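Local coordinates for protein Cap5O (Staphylococcus aureus, PDB 3OJO) that probably oxidises UDP-N-acetyl-mannosamine with NAD as cofactor, a dehydrogenase step in the biosynthesis of capsular polysaccharide, at residues B[120-131]-B[154-162]. Numbering follows the deposited sequence.
Sequences KKGNTIIVESTI and DIYLVHCPE. With NAD (nicotinamide-adenine-dinucleotide), chain J.
The H159 ring, at the C-terminal end of strand 156-159, lies against V127 O, S129 O and the side chain of I131, just past the end of strand 124-127. Its CB stays 4.1 Å from V127 O, and with CG anti to the backbone N (chi1 176°) the ring swings toward that carbonyl. ND1 then donates to V127 O at 2.8 Å, bent to 134° at the hydrogen and arriving from above the carbonyl plane. The ring edge at CE1 faces S129 O, 3.2 Å away and in the ring plane. CG1 of I131 lies over one ring face in a CH-pi contact, and CD of P161 covers the opposite face. V127 O is gripped twice, since C160 N reaches it from the other side of its plane. Behind this end the strands run parallel, I125 taking Y156 O through its N and giving its O to V158 N at 2.9 Å. I126 CG1 packs beside V158 CB on the face of the sheet covered by helix 185-195; I125 CB meets L157 CD2 on the other. Further on, E162 N donates to E128 O on a lone pair (3.0 Å). The two glutamates lie side by side with carboxylates turned 81° apart, and E128 OE2 comes within 3.1 Å of E162 OE1; R178 forms a salt bridge with the latter, Y195 a hydrogen bond with the former, which probably eases the repulsion. One water joins E128 O to E162 O, while T130 N binds NAD O2D at 2.9 Å. Strand 124-127, helix 135-145 and strand 156-159 form a beta-alpha-beta unit of the Rossmann-fold domain, whose C-terminal strand ends carry the dinucleotide.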
loop_
_atom_site.group_PDB
_atom_site.type_symbol
_atom_site.label_atom_id
_atom_site.label_comp_id
_atom_site.label_asym_id
_atom_site.label_seq_id
_atom_site.Cartn_x
_atom_site.Cartn_y
_atom_site.Cartn_z
ATOM N N LYS B 120 25.035 -36.391 -3.789
ATOM C CA LYS B 120 25.987 -36.828 -4.805
ATOM C C LYS B 120 26.185 -35.682 -5.803
ATOM O O LYS B 120 25.315 -34.815 -5.915
ATOM C CB LYS B 120 25.465 -38.087 -5.545
ATOM C CG LYS B 120 24.922 -39.223 -4.655
ATOM C CD LYS B 120 26.004 -40.147 -4.095
ATOM C CE LYS B 120 25.427 -41.288 -3.280
ATOM N NZ LYS B 120 25.176 -40.909 -1.857
ATOM N N LYS B 121 27.329 -35.664 -6.519
ATOM C CA LYS B 121 27.585 -34.623 -7.516
ATOM C C LYS B 121 26.539 -34.673 -8.645
ATOM O O LYS B 121 26.126 -35.764 -9.051
ATOM C CB LYS B 121 29.027 -34.693 -8.042
ATOM C CG LYS B 121 30.036 -34.113 -7.053
ATOM C CD LYS B 121 31.473 -34.205 -7.523
ATOM C CE LYS B 121 32.405 -33.354 -6.681
ATOM N NZ LYS B 121 32.509 -33.821 -5.262
ATOM N N GLY B 122 26.066 -33.495 -9.058
ATOM C CA GLY B 122 25.053 -33.334 -10.101
ATOM C C GLY B 122 23.639 -33.101 -9.592
ATOM O O GLY B 122 22.748 -32.758 -10.378
ATOM N N ASN B 123 23.426 -33.282 -8.267
ATOM C CA ASN B 123 22.129 -33.134 -7.598
ATOM C C ASN B 123 21.578 -31.705 -7.557
ATOM O O ASN B 123 22.343 -30.732 -7.529
ATOM C CB ASN B 123 22.180 -33.727 -6.181
ATOM C CG ASN B 123 22.213 -35.240 -6.118
ATOM O OD1 ASN B 123 22.116 -35.958 -7.135
ATOM N ND2 ASN B 123 22.332 -35.756 -4.904
ATOM N N THR B 124 20.232 -31.597 -7.534
ATOM C CA THR B 124 19.505 -30.328 -7.437
ATOM C C THR B 124 18.698 -30.280 -6.135
ATOM O O THR B 124 18.007 -31.245 -5.804
ATOM C CB THR B 124 18.635 -30.076 -8.675
ATOM O OG1 THR B 124 19.429 -30.261 -9.844
ATOM C CG2 THR B 124 18.017 -28.663 -8.692
ATOM N N ILE B 125 18.817 -29.167 -5.389
ATOM C CA ILE B 125 18.059 -28.912 -4.167
ATOM C C ILE B 125 17.147 -27.735 -4.456
ATOM O O ILE B 125 17.624 -26.647 -4.775
ATOM C CB ILE B 125 18.937 -28.665 -2.900
ATOM C CG1 ILE B 125 20.063 -29.749 -2.695
ATOM C CG2 ILE B 125 18.080 -28.423 -1.644
ATOM C CD1 ILE B 125 19.683 -31.128 -2.484
ATOM N N ILE B 126 15.834 -27.977 -4.391
ATOM C CA ILE B 126 14.800 -26.967 -4.573
ATOM C C ILE B 126 14.139 -26.747 -3.230
ATOM O O ILE B 126 13.754 -27.709 -2.570
ATOM C CB ILE B 126 13.767 -27.302 -5.667
ATOM C CG1 ILE B 126 14.453 -27.588 -7.025
ATOM C CG2 ILE B 126 12.722 -26.162 -5.799
ATOM C CD1 ILE B 126 13.592 -28.366 -8.002
ATOM N N VAL B 127 14.054 -25.484 -2.808
ATOM C CA VAL B 127 13.362 -25.121 -1.585
ATOM C C VAL B 127 12.060 -24.455 -2.039
ATOM O O VAL B 127 12.096 -23.398 -2.676
ATOM C CB VAL B 127 14.241 -24.268 -0.649
ATOM C CG1 VAL B 127 13.497 -23.900 0.627
ATOM C CG2 VAL B 127 15.524 -25.012 -0.302
ATOM N N GLU B 128 10.921 -25.159 -1.841
ATOM C CA GLU B 128 9.590 -24.670 -2.223
ATOM C C GLU B 128 8.913 -23.896 -1.080
ATOM O O GLU B 128 8.003 -23.114 -1.325
ATOM C CB GLU B 128 8.695 -25.817 -2.692
ATOM C CG GLU B 128 8.801 -26.119 -4.175
ATOM C CD GLU B 128 7.760 -27.088 -4.717
ATOM O OE1 GLU B 128 6.943 -27.606 -3.917
ATOM O OE2 GLU B 128 7.772 -27.340 -5.945
ATOM N N SER B 129 9.365 -24.114 0.152
ATOM C CA SER B 129 8.896 -23.483 1.382
ATOM C C SER B 129 9.205 -21.986 1.378
ATOM O O SER B 129 10.160 -21.546 0.730
ATOM C CB SER B 129 9.609 -24.119 2.579
ATOM O OG SER B 129 9.439 -25.524 2.592
ATOM N N THR B 130 8.435 -21.215 2.142
ATOM C CA THR B 130 8.660 -19.778 2.245
ATOM C C THR B 130 9.924 -19.530 3.011
ATOM O O THR B 130 10.082 -20.059 4.113
ATOM C CB THR B 130 7.440 -19.080 2.843
ATOM O OG1 THR B 130 6.354 -19.318 1.944
ATOM C CG2 THR B 130 7.658 -17.575 3.019
ATOM N N ILE B 131 10.858 -18.775 2.422
ATOM C CA ILE B 131 12.120 -18.490 3.093
ATOM C C ILE B 131 12.442 -17.014 3.127
ATOM O O ILE B 131 12.118 -16.292 2.175
ATOM C CB ILE B 131 13.284 -19.368 2.575
ATOM C CG1 ILE B 131 13.555 -19.129 1.086
ATOM C CG2 ILE B 131 13.073 -20.855 2.934
ATOM C CD1 ILE B 131 14.610 -19.968 0.510
ATOM N N ASP B 154 28.920 -28.635 -8.935
ATOM C CA ASP B 154 28.654 -29.957 -8.356
ATOM C C ASP B 154 27.169 -30.179 -7.998
ATOM O O ASP B 154 26.651 -31.272 -8.219
ATOM C CB ASP B 154 29.534 -30.191 -7.118
ATOM C CG ASP B 154 31.017 -29.964 -7.303
ATOM O OD1 ASP B 154 31.571 -30.460 -8.298
ATOM O OD2 ASP B 154 31.634 -29.357 -6.415
ATOM N N ILE B 155 26.504 -29.164 -7.404
ATOM C CA ILE B 155 25.080 -29.204 -7.025
ATOM C C ILE B 155 24.347 -27.917 -7.383
ATOM O O ILE B 155 24.945 -26.836 -7.387
ATOM C CB ILE B 155 24.796 -29.620 -5.562
ATOM C CG1 ILE B 155 25.554 -28.774 -4.547
ATOM C CG2 ILE B 155 24.916 -31.109 -5.332
ATOM C CD1 ILE B 155 24.705 -27.643 -4.057
ATOM N N TYR B 156 23.038 -28.027 -7.598
ATOM C CA TYR B 156 22.238 -26.879 -7.981
ATOM C C TYR B 156 21.244 -26.472 -6.916
ATOM O O TYR B 156 20.493 -27.315 -6.420
ATOM C CB TYR B 156 21.607 -27.085 -9.363
ATOM C CG TYR B 156 22.631 -27.528 -10.385
ATOM C CD1 TYR B 156 23.583 -26.637 -10.879
ATOM C CD2 TYR B 156 22.707 -28.856 -10.794
ATOM C CE1 TYR B 156 24.569 -27.052 -11.774
ATOM C CE2 TYR B 156 23.685 -29.283 -11.693
ATOM C CZ TYR B 156 24.618 -28.377 -12.178
ATOM O OH TYR B 156 25.590 -28.790 -13.060
ATOM N N LEU B 157 21.300 -25.191 -6.517
ATOM C CA LEU B 157 20.439 -24.627 -5.490
ATOM C C LEU B 157 19.378 -23.690 -6.092
ATOM O O LEU B 157 19.718 -22.626 -6.612
ATOM C CB LEU B 157 21.268 -23.900 -4.422
ATOM C CG LEU B 157 22.208 -24.686 -3.514
ATOM C CD1 LEU B 157 22.770 -23.774 -2.425
ATOM C CD2 LEU B 157 21.510 -25.876 -2.867
ATOM N N VAL B 158 18.099 -24.112 -6.039
ATOM C CA VAL B 158 16.935 -23.379 -6.555
ATOM C C VAL B 158 15.923 -23.073 -5.431
ATOM O O VAL B 158 15.591 -23.959 -4.646
ATOM C CB VAL B 158 16.203 -24.171 -7.682
ATOM C CG1 VAL B 158 15.016 -23.383 -8.259
ATOM C CG2 VAL B 158 17.151 -24.617 -8.787
ATOM N N HIS B 159 15.410 -21.830 -5.389
ATOM C CA HIS B 159 14.281 -21.453 -4.566
ATOM C C HIS B 159 13.167 -21.234 -5.554
ATOM O O HIS B 159 13.265 -20.354 -6.406
ATOM C CB HIS B 159 14.484 -20.177 -3.737
ATOM C CG HIS B 159 13.244 -19.767 -2.965
ATOM N ND1 HIS B 159 12.561 -20.663 -2.151
ATOM C CD2 HIS B 159 12.610 -18.568 -2.906
ATOM C CE1 HIS B 159 11.534 -19.994 -1.660
ATOM N NE2 HIS B 159 11.530 -18.728 -2.074
ATOM N N CYS B 160 12.148 -22.082 -5.505
ATOM C CA CYS B 160 10.960 -21.900 -6.308
ATOM C C CYS B 160 9.775 -21.853 -5.336
ATOM O O CYS B 160 9.356 -22.885 -4.819
ATOM C CB CYS B 160 10.784 -22.975 -7.371
ATOM S SG CYS B 160 9.185 -22.873 -8.213
ATOM N N PRO B 161 9.274 -20.651 -5.015
ATOM C CA PRO B 161 8.170 -20.545 -4.057
ATOM C C PRO B 161 6.882 -21.196 -4.535
ATOM O O PRO B 161 6.357 -20.911 -5.611
ATOM C CB PRO B 161 8.013 -19.036 -3.820
ATOM C CG PRO B 161 9.148 -18.398 -4.480
ATOM C CD PRO B 161 9.672 -19.327 -5.521
ATOM N N GLU B 162 6.409 -22.115 -3.715
ATOM C CA GLU B 162 5.210 -22.860 -4.021
ATOM C C GLU B 162 3.993 -22.323 -3.282
ATOM O O GLU B 162 4.022 -22.122 -2.062
ATOM C CB GLU B 162 5.431 -24.369 -3.812
ATOM C CG GLU B 162 4.444 -25.251 -4.542
ATOM C CD GLU B 162 4.481 -25.165 -6.046
ATOM O OE1 GLU B 162 5.018 -26.104 -6.676
ATOM O OE2 GLU B 162 3.892 -24.207 -6.598
HETATM P PA NAD J . 1.834 -28.606 5.946
HETATM O O1A NAD J . 1.872 -28.442 7.414
HETATM O O2A NAD J . 0.479 -28.952 5.467
HETATM O O5B NAD J . 2.871 -29.763 5.533
HETATM C C5B NAD J . 4.156 -29.842 6.089
HETATM C C4B NAD J . 4.507 -31.306 6.207
HETATM O O4B NAD J . 5.910 -31.443 6.303
HETATM C C3B NAD J . 3.880 -31.980 7.435
HETATM O O3B NAD J . 3.305 -33.222 7.046
HETATM C C2B NAD J . 5.091 -32.265 8.314
HETATM O O2B NAD J . 4.944 -33.411 9.128
HETATM C C1B NAD J . 6.206 -32.417 7.295
HETATM N N9A NAD J . 7.519 -32.148 7.900
HETATM C C8A NAD J . 7.805 -31.166 8.824
HETATM N N7A NAD J . 9.137 -31.159 9.053
HETATM C C5A NAD J . 9.696 -32.130 8.289
HETATM C C6A NAD J . 11.016 -32.563 8.155
HETATM N N6A NAD J . 11.966 -31.953 8.871
HETATM N N1A NAD J . 11.306 -33.604 7.276
HETATM C C2A NAD J . 10.299 -34.198 6.532
HETATM N N3A NAD J . 8.995 -33.767 6.672
HETATM C C4A NAD J . 8.697 -32.750 7.537
HETATM O O3 NAD J . 2.412 -27.256 5.263
HETATM P PN NAD J . 2.102 -26.818 3.750
HETATM O O1N NAD J . 0.786 -26.132 3.742
HETATM O O2N NAD J . 2.360 -27.960 2.838
HETATM O O5D NAD J . 3.183 -25.686 3.490
HETATM C C5D NAD J . 4.523 -25.843 3.877
HETATM C C4D NAD J . 5.214 -24.494 3.707
HETATM O O4D NAD J . 5.154 -24.079 2.351
HETATM C C3D NAD J . 4.531 -23.344 4.448
HETATM O O3D NAD J . 4.721 -23.296 5.849
HETATM C C2D NAD J . 5.157 -22.174 3.731
HETATM O O2D NAD J . 6.524 -22.132 4.049
HETATM C C1D NAD J . 5.098 -22.660 2.292
HETATM N N1N NAD J . 3.842 -22.137 1.706
HETATM C C2N NAD J . 2.682 -22.877 1.673
HETATM C C3N NAD J . 1.513 -22.315 1.136
HETATM C C7N NAD J . 0.383 -23.201 0.688
HETATM O O7N NAD J . -0.200 -22.935 -0.573
HETATM N N7N NAD J . -0.057 -24.182 1.487
HETATM C C4N NAD J . 1.526 -20.993 0.670
HETATM C C5N NAD J . 2.693 -20.234 0.741
HETATM C C6N NAD J . 3.839 -20.825 1.280
HETATM O O HOH W 1 6.119 -21.415 -0.529
#